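Local coordinates for protein 2-keto-3-deoxygluconate kinase (Thermotoga maritima, PDB 2AFB) that probably catalyses the ATP-dependent phosphorylation of 2-keto-3-deoxygluconate as a pfkB-family sugar kinase of the ribokinase clan, at residues 99-104 / 112-117; 134-139 / 164-169; 175-180 / 208-213; 259-264 / 279-284. All blocks are in the same frame, centred on the assembly; numbering follows the deposited sequence.

In the fold
From the N terminus, interaction 1 comes first and closes the hairpin between strands 99-103 and 112-116, in the small four-stranded sheet. Interaction 2 follows, across the chain's centre from interaction 1, where the turn after helix 132-135 meets the end of helix 155-169 beside the large nine-stranded sheet. Interaction 3 then joins the end of strand 172-176 to helix 207-214. Interaction 4 closes the hairpin 261-270/273-283 at one border of the large sheet, so interactions 3 and 4 share that sheet. The four loops follow one another in series; none nests or crosses. Centres lie from about 21 Å (interactions 1 and 3) to about 39 Å (interactions 2 and 4) apart.

Interaction 1 of 4, residues 99-104 / 112-117; sequences IYFLEI and KVVYDR
Glu103 N donates to Lys112 O at 2.8 Å in a nearly straight bond (169° at the hydrogen), and the same oxygen also receives the CA-H of Leu102. Lys112 N returns a bond to Glu103 O, and the two-way pattern repeats at Phe101/Val114 and Ile99/Asp116, which makes a regular antiparallel hairpin. At the Ile99 end Asp116 N reaches Ile99 O over 2.8 Å, whereas Ile99 N approaches Asp116 O from well above the carbonyl plane.

On the face of Tyr100, Leu102, Val113 and Tyr115, the Tyr100 ring has CD2 3.6 Å from Val113 CG1. Tyr100 CG sits between backbone N and carbonyl carbon (chi1 74°), which sets the ring over toward Val113; the ring runs near parallel to that of Tyr115 but slid aside, with little overlap. On the other face Phe101 turns a ring edge to Val114 O, and Glu103 OE1 lies 3.5 Å from Lys112 CB, while its carboxylate is held by Arg32 at OE1 and by the Ile33 backbone N at OE2.

Strand 22-26 bonds to Tyr100 and Leu102 along the far side of strand 99-103, and Phe39 of strand 38-44 meets Phe101 edge-to-face. This small sheet resembles the lid of ribokinase relatives; a second subunit packs on it, with its Arg96 bridging to Asp116.

Interaction 2 of 4, residues 134-139 / 164-169; sequences KILDGA and KVANEK
Val165 meets Leu136 first: its CG1 lies 3.9 Å from Leu136 CD1, the two side chains running at a slant to each other. One residue on, Ala166 offers backbone as much as side chain, since the same Leu136 methyl comes within 3.8 Å of Ala166 N and its CB stands slightly farther off. Leu136 thus inserts a single branch, CD1, against one turn of helix 155-169; CB points toward that helix, and CG anti to the carbonyl carbon (chi1 -65°) carries CD1 onto it.

Lys169, a turn later, stretches back over the loop. Its CD rests 3.7 Å from Leu136 O, an oxygen already engaged by Ala139 N (2.9 Å) within the type II turn 136-139. Beyond this, CE passes close to the backbone of Asp137, and a bend at the last torsion (chi4 -71°) brings NZ to 3.7 Å from Asp137 OD1, a long salt bridge. Glu133 of helix 132-135 offers the same amine a second, weak ion pair.

Apolar carbons therefore carry the contact, and no hydrogen bond crosses between the segments. The lysine lays its aliphatic chain over the turn and keeps its charge beside Asp137, where two acidic residues share it loosely, so attraction there is probably diffuse rather than strongly directional.

Interaction 3 of 4, residues 175-180 / 208-213; sequences CDLNYR and EDIEKV
The Tyr179 ring takes Lys212 over one face, CB lying 4.0 Å from the ring centroid and 18° off the normal, a CH-pi contact that CG extends toward CD2 of the ring. Val213 CG2 approaches the same tyrosine obliquely and comes nearest at CB, 3.7 Å away. With CG anti to the backbone N, the Tyr179 ring swings out to lie against Lys212 and Val213 at a slant to helix 207-214.

The second flat group is the Asp209 carboxylate. Tyr179 N donates to Asp209 OD1 at 2.8 Å, arriving from above the carboxylate plane, 57° out of it. Two waters stand by OD1: one joins it to Tyr179 O, and the other accepts from Arg180 NH1 and also lies within hydrogen-bonding distance of Asp209 OD1. The carboxylate of Asp176 is turned 67° from that of Asp209; Asp176 OD1 and Asp209 OD2, two like-charged oxygens 4.0 Å apart, have a water between them. Arg180 NH1 also binds Tyr179 O directly, folding the arginine back on its own loop.

Behind the polar layer Leu177 sets CB 3.7 Å from Asp209 CB, and its two methyls reach Ile210 and Val213, with Met193 of helix 186-196 nearby.

Asp209 follows Asn206, whose OD1 accepts its N-H, in the sequence Asn-Glu-Glu-Asp. This is consistent with the Asn-x-x-Glu motif of pfkB kinases, with aspartate as the acid, set beside the Asp-Leu-Asn-Tyr-Arg segment at the end of strand 172-176; in relatives that motif helps to place metal and phosphate at the active site.

Interaction 4 of 4, residues 259-264 / 279-284; sequences ATVNYW and RYEIHI
Tyr280 N donates to Trp264 O at 2.8 Å, and Trp264 N returns the bond to Tyr280 O; Ile282 N to Asn262 O follows, aligned with the carbonyl, and Ile284 N closes on Thr260 O. Tyr263 OH adds a 2.7 Å bond to Glu281 OE1, weak in geometry. Its ring is enclosed on both faces: the Arg279 guanidinium lies flat on one, planes 4° apart and centres 4.0 Å apart, and Glu281 CG covers the opposite face. Arg279 reaches there because its chain is extended from CG to NE, and Glu255 fixes NE with a salt bridge.

These strands form the last antiparallel hairpin of the large sheet, 261-270 pairing with 248-255 on its other side, at the border away from strand 90-92 in the alpha/beta fold of the ribokinase clan. Helix 308-322 covers the face of Trp264, Tyr280 and Ile282.

Next on the Tyr263 face, Val261 CG2 sits over the centre of the His283 ring, 3.9 Å from its centroid and 8° off the normal. NE2 of the same ring binds nickel together with His283 of the third and of the fourth subunit.

On the opposite side of the hairpin Ile284 CD1 lies 3.5 Å from Asn262 CG, against an amide held by Arg254 at OD1 and by Val261 O at ND2. Ile282 CD1 meets Trp264 CB at 3.6 Å, and the indole NE1 hydrogen-bonds to Ser319.

Interaction 1 of 4, residues 99-104 / 112-117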
# COMPACT_ATOMS: atom_id res chain seq x y z
N ILE A 99 14.54 -15.04 -12.05
CA ILE A 99 14.15 -14.10 -11.04
C ILE A 99 15.37 -13.55 -10.31
O ILE A 99 16.33 -14.28 -10.07
CB ILE A 99 13.27 -14.77 -9.92
CG1 ILE A 99 12.06 -15.46 -10.52
CG2 ILE A 99 12.93 -13.73 -8.88
CD1 ILE A 99 11.21 -16.25 -9.49
N TYR A 100 15.31 -12.29 -9.90
CA TYR A 100 16.18 -11.83 -8.86
C TYR A 100 15.49 -11.00 -7.83
O TYR A 100 14.56 -10.26 -8.14
CB TYR A 100 17.41 -11.12 -9.40
CG TYR A 100 17.31 -9.73 -9.97
CD1 TYR A 100 16.72 -9.49 -11.21
CD2 TYR A 100 17.88 -8.65 -9.29
CE1 TYR A 100 16.71 -8.21 -11.77
CE2 TYR A 100 17.89 -7.36 -9.85
CZ TYR A 100 17.31 -7.15 -11.09
OH TYR A 100 17.29 -5.86 -11.63
N PHE A 101 15.96 -11.19 -6.59
CA PHE A 101 15.46 -10.42 -5.45
C PHE A 101 16.47 -9.35 -5.18
O PHE A 101 17.65 -9.61 -5.12
CB PHE A 101 15.32 -11.29 -4.22
CG PHE A 101 14.39 -12.45 -4.39
CD1 PHE A 101 14.79 -13.56 -5.06
CD2 PHE A 101 13.08 -12.42 -3.89
CE1 PHE A 101 13.94 -14.65 -5.23
CE2 PHE A 101 12.23 -13.51 -4.06
CZ PHE A 101 12.67 -14.61 -4.76
N LEU A 102 16.01 -8.14 -5.00
CA LEU A 102 16.88 -7.02 -4.77
C LEU A 102 16.49 -6.26 -3.51
O LEU A 102 15.33 -5.82 -3.38
CB LEU A 102 16.83 -6.07 -5.97
CG LEU A 102 17.50 -4.72 -5.71
CD1 LEU A 102 19.00 -4.93 -5.79
CD2 LEU A 102 17.03 -3.69 -6.79
N GLU A 103 17.45 -6.11 -2.59
CA GLU A 103 17.33 -5.26 -1.43
C GLU A 103 18.04 -4.01 -1.79
O GLU A 103 19.24 -4.02 -2.03
CB GLU A 103 18.00 -5.82 -0.20
CG GLU A 103 17.35 -7.03 0.41
CD GLU A 103 18.11 -7.56 1.65
OE1 GLU A 103 19.35 -7.31 1.77
OE2 GLU A 103 17.46 -8.25 2.48
N ILE A 104 17.30 -2.91 -1.80
CA ILE A 104 17.90 -1.62 -2.11
C ILE A 104 18.54 -1.04 -0.83
O ILE A 104 17.84 -0.81 0.21
CB ILE A 104 16.87 -0.65 -2.69
CG1 ILE A 104 16.32 -1.27 -3.99
CG2 ILE A 104 17.49 0.71 -2.94
CD1 ILE A 104 15.15 -0.52 -4.54
N LYS A 112 21.67 -5.55 -2.12
CA LYS A 112 22.00 -6.98 -2.07
C LYS A 112 21.09 -7.65 -3.07
O LYS A 112 19.89 -7.29 -3.16
CB LYS A 112 21.82 -7.55 -0.66
CG LYS A 112 22.02 -9.07 -0.54
CD LYS A 112 21.88 -9.54 0.92
CE LYS A 112 21.98 -11.07 1.08
NZ LYS A 112 23.39 -11.57 0.90
N VAL A 113 21.67 -8.53 -3.86
CA VAL A 113 20.93 -9.30 -4.84
C VAL A 113 21.02 -10.77 -4.44
O VAL A 113 22.08 -11.28 -4.15
CB VAL A 113 21.48 -9.16 -6.29
CG1 VAL A 113 20.54 -9.90 -7.27
CG2 VAL A 113 21.59 -7.69 -6.72
N VAL A 114 19.88 -11.42 -4.39
CA VAL A 114 19.80 -12.85 -4.39
C VAL A 114 19.30 -13.31 -5.78
O VAL A 114 18.15 -13.11 -6.12
CB VAL A 114 18.80 -13.32 -3.34
CG1 VAL A 114 18.71 -14.80 -3.34
CG2 VAL A 114 19.20 -12.79 -1.94
N TYR A 115 20.13 -13.98 -6.55
CA TYR A 115 19.70 -14.49 -7.86
C TYR A 115 18.97 -15.83 -7.78
O TYR A 115 19.36 -16.73 -7.03
CB TYR A 115 20.92 -14.67 -8.81
CG TYR A 115 21.46 -13.35 -9.25
CD1 TYR A 115 20.78 -12.57 -10.21
CD2 TYR A 115 22.60 -12.82 -8.66
CE1 TYR A 115 21.25 -11.34 -10.58
CE2 TYR A 115 23.07 -11.56 -9.02
CZ TYR A 115 22.40 -10.84 -9.99
OH TYR A 115 22.88 -9.61 -10.37
N ASP A 116 17.98 -15.99 -8.66
CA ASP A 116 17.24 -17.25 -8.85
C ASP A 116 16.91 -17.40 -10.34
O ASP A 116 15.74 -17.37 -10.76
CB ASP A 116 16.00 -17.16 -8.01
CG ASP A 116 15.27 -18.48 -7.88
OD1 ASP A 116 15.87 -19.55 -8.18
OD2 ASP A 116 14.07 -18.43 -7.52
N ARG A 117 17.98 -17.44 -11.15
CA ARG A 117 17.89 -17.36 -12.60
C ARG A 117 18.21 -18.71 -13.25
O ARG A 117 17.93 -18.93 -14.41
CB ARG A 117 18.79 -16.22 -13.13
CG ARG A 117 20.31 -16.45 -12.94
CD ARG A 117 21.20 -15.20 -13.25
NE ARG A 117 20.76 -14.54 -14.46
CZ ARG A 117 21.21 -13.35 -14.87
NH1 ARG A 117 22.17 -12.73 -14.16
NH2 ARG A 117 20.68 -12.78 -15.96

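Interaction 2 of 4, residues 134-139 / 164-169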
# COMPACT_ATOMS: atom_id res chain seq x y z
N LYS A 134 16.58 -13.39 -40.08
CA LYS A 134 15.29 -12.65 -40.04
C LYS A 134 15.38 -11.49 -39.04
O LYS A 134 15.08 -10.33 -39.35
CB LYS A 134 14.15 -13.64 -39.69
CG LYS A 134 12.74 -13.05 -39.56
N ILE A 135 15.85 -11.81 -37.84
CA ILE A 135 16.05 -10.86 -36.77
C ILE A 135 16.87 -9.64 -37.22
O ILE A 135 16.46 -8.50 -36.98
CB ILE A 135 16.73 -11.54 -35.54
CG1 ILE A 135 15.79 -12.52 -34.85
CG2 ILE A 135 17.23 -10.50 -34.50
CD1 ILE A 135 16.52 -13.53 -33.92
N LEU A 136 18.02 -9.87 -37.84
CA LEU A 136 18.95 -8.76 -38.12
C LEU A 136 18.74 -8.14 -39.50
O LEU A 136 19.41 -7.16 -39.84
CB LEU A 136 20.40 -9.20 -37.91
CG LEU A 136 20.77 -9.55 -36.48
CD1 LEU A 136 22.07 -10.37 -36.42
CD2 LEU A 136 20.90 -8.33 -35.62
N ASP A 137 17.81 -8.68 -40.28
CA ASP A 137 17.47 -8.06 -41.54
C ASP A 137 17.14 -6.59 -41.29
O ASP A 137 16.28 -6.26 -40.47
CB ASP A 137 16.32 -8.77 -42.24
CG ASP A 137 16.13 -8.29 -43.68
OD1 ASP A 137 17.05 -8.52 -44.50
OD2 ASP A 137 15.07 -7.69 -43.99
N GLY A 138 17.87 -5.71 -41.96
CA GLY A 138 17.61 -4.27 -41.87
C GLY A 138 18.08 -3.58 -40.60
O GLY A 138 17.80 -2.40 -40.42
N ALA A 139 18.75 -4.31 -39.70
CA ALA A 139 19.21 -3.75 -38.43
C ALA A 139 20.37 -2.77 -38.64
O ALA A 139 21.27 -3.04 -39.40
CB ALA A 139 19.65 -4.87 -37.44
N LYS A 164 28.04 -13.55 -36.42
CA LYS A 164 28.39 -13.89 -37.78
C LYS A 164 27.41 -13.27 -38.76
O LYS A 164 27.81 -12.74 -39.77
CB LYS A 164 28.43 -15.39 -37.98
CG LYS A 164 29.68 -16.03 -37.40
CD LYS A 164 29.74 -17.49 -37.77
CE LYS A 164 30.79 -18.27 -36.97
NZ LYS A 164 30.36 -19.72 -36.84
N VAL A 165 26.12 -13.35 -38.49
CA VAL A 165 25.14 -12.66 -39.34
C VAL A 165 25.28 -11.13 -39.32
O VAL A 165 25.19 -10.46 -40.35
CB VAL A 165 23.72 -13.03 -38.95
CG1 VAL A 165 22.69 -12.23 -39.79
CG2 VAL A 165 23.53 -14.54 -39.13
N ALA A 166 25.44 -10.57 -38.15
CA ALA A 166 25.69 -9.14 -38.04
C ALA A 166 26.83 -8.77 -38.95
O ALA A 166 26.76 -7.81 -39.67
CB ALA A 166 26.03 -8.80 -36.62
N ASN A 167 27.91 -9.54 -38.91
CA ASN A 167 29.10 -9.24 -39.69
C ASN A 167 28.83 -9.41 -41.17
O ASN A 167 29.29 -8.62 -41.96
CB ASN A 167 30.24 -10.16 -39.27
CG ASN A 167 31.51 -9.92 -40.05
OD1 ASN A 167 32.06 -8.82 -40.04
ND2 ASN A 167 32.00 -10.96 -40.71
N GLU A 168 28.10 -10.46 -41.54
CA GLU A 168 27.68 -10.66 -42.93
C GLU A 168 26.87 -9.46 -43.43
O GLU A 168 27.06 -9.02 -44.54
CB GLU A 168 26.85 -11.95 -43.07
CG GLU A 168 25.99 -12.08 -44.36
CD GLU A 168 24.80 -13.05 -44.17
OE1 GLU A 168 24.87 -13.97 -43.29
OE2 GLU A 168 23.79 -12.86 -44.89
N LYS A 169 26.00 -8.92 -42.58
CA LYS A 169 25.05 -7.86 -42.98
C LYS A 169 25.60 -6.43 -42.79
O LYS A 169 24.96 -5.45 -43.17
CB LYS A 169 23.73 -8.01 -42.25
CG LYS A 169 22.90 -9.16 -42.75
CD LYS A 169 21.60 -9.23 -42.04
CE LYS A 169 20.78 -10.43 -42.47
NZ LYS A 169 20.25 -10.25 -43.85

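Interaction 3 of 4, residues 175-180 / 208-213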
# COMPACT_ATOMS: atom_id res chain seq x y z
N CYS A 175 29.22 -4.21 -27.48
CA CYS A 175 29.29 -5.11 -26.34
C CYS A 175 29.57 -4.32 -25.06
O CYS A 175 30.53 -3.57 -25.01
CB CYS A 175 30.41 -6.13 -26.54
SG CYS A 175 30.67 -7.31 -25.18
N ASP A 176 28.73 -4.49 -24.06
CA ASP A 176 29.06 -4.08 -22.68
C ASP A 176 29.64 -5.31 -21.95
O ASP A 176 28.95 -6.28 -21.74
CB ASP A 176 27.80 -3.56 -21.96
CG ASP A 176 28.08 -3.00 -20.54
OD1 ASP A 176 29.14 -3.34 -19.92
OD2 ASP A 176 27.21 -2.23 -20.04
N LEU A 177 30.91 -5.23 -21.55
CA LEU A 177 31.60 -6.38 -21.03
C LEU A 177 30.94 -6.96 -19.78
O LEU A 177 30.91 -8.17 -19.63
CB LEU A 177 33.07 -6.05 -20.73
CG LEU A 177 33.99 -5.66 -21.89
CD1 LEU A 177 35.39 -5.40 -21.28
CD2 LEU A 177 34.08 -6.75 -22.92
N ASN A 178 30.41 -6.12 -18.91
CA ASN A 178 29.64 -6.61 -17.76
C ASN A 178 30.19 -7.87 -17.07
O ASN A 178 29.49 -8.89 -16.96
CB ASN A 178 28.19 -6.91 -18.20
CG ASN A 178 27.24 -5.78 -17.94
OD1 ASN A 178 27.42 -4.97 -17.02
ND2 ASN A 178 26.20 -5.71 -18.75
N TYR A 179 31.45 -7.82 -16.63
CA TYR A 179 32.02 -8.95 -15.91
C TYR A 179 31.30 -9.15 -14.59
O TYR A 179 31.14 -8.22 -13.81
CB TYR A 179 33.52 -8.81 -15.62
CG TYR A 179 34.08 -10.02 -14.86
CD1 TYR A 179 34.16 -11.27 -15.47
CD2 TYR A 179 34.45 -9.93 -13.52
CE1 TYR A 179 34.65 -12.39 -14.77
CE2 TYR A 179 34.91 -11.04 -12.81
CZ TYR A 179 35.00 -12.26 -13.44
OH TYR A 179 35.47 -13.35 -12.73
N ARG A 180 30.87 -10.39 -14.35
CA ARG A 180 30.32 -10.83 -13.07
C ARG A 180 31.05 -12.09 -12.60
O ARG A 180 31.00 -13.14 -13.24
CB ARG A 180 28.85 -11.14 -13.23
CG ARG A 180 28.04 -9.94 -13.76
CD ARG A 180 28.02 -8.79 -12.76
NE ARG A 180 27.05 -7.76 -13.12
CZ ARG A 180 27.32 -6.71 -13.88
NH1 ARG A 180 28.53 -6.48 -14.38
NH2 ARG A 180 26.34 -5.87 -14.17
N GLU A 208 37.26 -2.42 -14.07
CA GLU A 208 37.28 -3.82 -13.69
C GLU A 208 37.00 -4.72 -14.90
O GLU A 208 37.75 -5.67 -15.15
CB GLU A 208 36.25 -4.10 -12.56
CG GLU A 208 36.26 -5.54 -11.96
N ASP A 209 35.94 -4.43 -15.66
CA ASP A 209 35.58 -5.23 -16.82
C ASP A 209 36.82 -5.40 -17.74
O ASP A 209 37.12 -6.48 -18.21
CB ASP A 209 34.43 -4.60 -17.65
CG ASP A 209 33.06 -4.55 -16.96
OD1 ASP A 209 32.73 -5.39 -16.05
OD2 ASP A 209 32.26 -3.66 -17.39
N ILE A 210 37.56 -4.33 -17.98
CA ILE A 210 38.71 -4.39 -18.90
C ILE A 210 39.87 -5.18 -18.32
O ILE A 210 40.50 -5.94 -19.05
CB ILE A 210 39.19 -2.99 -19.29
CG1 ILE A 210 38.04 -2.22 -19.97
CG2 ILE A 210 40.47 -3.04 -20.18
CD1 ILE A 210 38.37 -0.80 -20.33
N GLU A 211 40.19 -5.01 -17.04
CA GLU A 211 41.25 -5.82 -16.41
C GLU A 211 40.84 -7.28 -16.50
O GLU A 211 41.60 -8.10 -16.97
CB GLU A 211 41.52 -5.42 -14.96
N LYS A 212 39.62 -7.60 -16.09
CA LYS A 212 39.19 -8.99 -15.95
C LYS A 212 38.97 -9.69 -17.28
O LYS A 212 39.46 -10.78 -17.49
CB LYS A 212 37.90 -9.11 -15.15
CG LYS A 212 38.02 -8.84 -13.64
CD LYS A 212 38.93 -9.85 -12.93
CE LYS A 212 38.77 -9.79 -11.39
NZ LYS A 212 40.06 -10.20 -10.74
N VAL A 213 38.18 -9.07 -18.15
CA VAL A 213 37.76 -9.75 -19.36
C VAL A 213 38.79 -9.64 -20.47
O VAL A 213 38.89 -10.52 -21.31
CB VAL A 213 36.41 -9.22 -19.88
CG1 VAL A 213 36.02 -9.93 -21.18
CG2 VAL A 213 35.35 -9.41 -18.83
O HOH W 1 29.93 -2.52 -17.64
O HOH W 2 33.17 -5.90 -13.25
O HOH W 3 30.25 -4.37 -15.17

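Interaction 4 of 4, residues 259-264 / 279-284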
# COMPACT_ATOMS: atom_id res chain seq x y z
N ALA A 259 25.81 3.66 -0.46
CA ALA A 259 24.70 3.22 -1.29
C ALA A 259 23.75 4.36 -1.57
O ALA A 259 22.87 4.23 -2.38
CB ALA A 259 23.94 2.06 -0.59
N THR A 260 23.91 5.47 -0.87
CA THR A 260 23.00 6.62 -0.97
C THR A 260 23.56 7.74 -1.89
O THR A 260 22.81 8.37 -2.62
CB THR A 260 22.69 7.21 0.47
OG1 THR A 260 21.93 6.27 1.24
CG2 THR A 260 21.89 8.58 0.39
N VAL A 261 24.86 7.99 -1.82
CA VAL A 261 25.57 8.97 -2.67
C VAL A 261 26.71 8.33 -3.45
O VAL A 261 27.58 7.68 -2.87
CB VAL A 261 26.11 10.15 -1.83
CG1 VAL A 261 26.88 11.19 -2.67
CG2 VAL A 261 24.99 10.81 -1.07
N ASN A 262 26.68 8.50 -4.78
CA ASN A 262 27.80 8.20 -5.67
C ASN A 262 28.10 9.45 -6.54
O ASN A 262 27.24 10.29 -6.77
CB ASN A 262 27.48 7.08 -6.66
CG ASN A 262 27.33 5.70 -6.04
OD1 ASN A 262 27.07 4.74 -6.78
ND2 ASN A 262 27.51 5.58 -4.73
N TYR A 263 29.34 9.57 -6.96
CA TYR A 263 29.70 10.47 -8.03
C TYR A 263 29.69 9.65 -9.29
O TYR A 263 29.98 8.45 -9.25
CB TYR A 263 31.07 11.05 -7.79
CG TYR A 263 31.07 12.04 -6.66
CD1 TYR A 263 31.26 11.61 -5.34
CD2 TYR A 263 30.86 13.39 -6.90
CE1 TYR A 263 31.26 12.51 -4.31
CE2 TYR A 263 30.88 14.31 -5.87
CZ TYR A 263 31.07 13.86 -4.57
OH TYR A 263 31.09 14.76 -3.54
N TRP A 264 29.33 10.29 -10.40
CA TRP A 264 29.17 9.56 -11.67
C TRP A 264 29.57 10.43 -12.84
O TRP A 264 29.15 11.60 -12.95
CB TRP A 264 27.71 9.12 -11.81
CG TRP A 264 27.30 8.48 -13.08
CD1 TRP A 264 26.71 9.10 -14.18
CD2 TRP A 264 27.43 7.09 -13.44
NE1 TRP A 264 26.47 8.16 -15.17
CE2 TRP A 264 26.90 6.93 -14.74
CE3 TRP A 264 27.92 5.95 -12.78
CZ2 TRP A 264 26.87 5.66 -15.39
CZ3 TRP A 264 27.86 4.73 -13.41
CH2 TRP A 264 27.35 4.60 -14.70
N ARG A 279 30.78 15.50 -14.13
CA ARG A 279 30.72 14.59 -13.02
C ARG A 279 29.59 15.00 -12.07
O ARG A 279 29.53 16.11 -11.61
CB ARG A 279 32.05 14.63 -12.27
CG ARG A 279 32.18 13.57 -11.16
CD ARG A 279 33.65 13.45 -10.76
NE ARG A 279 33.88 13.00 -9.38
CZ ARG A 279 33.91 13.80 -8.30
NH1 ARG A 279 33.64 15.11 -8.37
NH2 ARG A 279 34.16 13.25 -7.12
N TYR A 280 28.71 14.07 -11.76
CA TYR A 280 27.51 14.39 -11.00
C TYR A 280 27.59 13.75 -9.62
O TYR A 280 28.07 12.63 -9.47
CB TYR A 280 26.27 13.85 -11.73
CG TYR A 280 26.04 14.42 -13.11
CD1 TYR A 280 25.31 15.60 -13.27
CD2 TYR A 280 26.53 13.78 -14.25
CE1 TYR A 280 25.08 16.15 -14.54
CE2 TYR A 280 26.28 14.31 -15.52
CZ TYR A 280 25.57 15.50 -15.64
OH TYR A 280 25.35 16.05 -16.85
N GLU A 281 27.08 14.44 -8.63
CA GLU A 281 26.93 13.82 -7.32
C GLU A 281 25.46 13.43 -7.20
O GLU A 281 24.60 14.25 -7.34
CB GLU A 281 27.34 14.81 -6.24
CG GLU A 281 27.24 14.24 -4.84
CD GLU A 281 27.50 15.27 -3.79
OE1 GLU A 281 28.64 15.76 -3.75
OE2 GLU A 281 26.57 15.59 -3.01
N ILE A 282 25.18 12.16 -6.97
CA ILE A 282 23.81 11.68 -7.11
C ILE A 282 23.36 11.13 -5.77
O ILE A 282 24.06 10.29 -5.19
CB ILE A 282 23.75 10.52 -8.15
CG1 ILE A 282 24.38 11.00 -9.48
CG2 ILE A 282 22.32 10.01 -8.32
CD1 ILE A 282 24.43 9.91 -10.54
N HIS A 283 22.22 11.61 -5.26
CA HIS A 283 21.47 10.88 -4.23
C HIS A 283 20.59 9.90 -4.98
O HIS A 283 19.64 10.30 -5.69
CB HIS A 283 20.60 11.79 -3.36
CG HIS A 283 21.33 12.54 -2.30
ND1 HIS A 283 22.29 13.49 -2.59
CD2 HIS A 283 21.21 12.51 -0.95
CE1 HIS A 283 22.73 14.01 -1.46
NE2 HIS A 283 22.08 13.44 -0.45
N ILE A 284 20.87 8.63 -4.77
CA ILE A 284 20.33 7.55 -5.54
C ILE A 284 18.93 7.10 -5.09
O ILE A 284 18.69 6.95 -3.90
CB ILE A 284 21.35 6.36 -5.44
CG1 ILE A 284 22.71 6.78 -6.05
CG2 ILE A 284 20.82 5.14 -6.08
CD1 ILE A 284 23.83 5.83 -5.74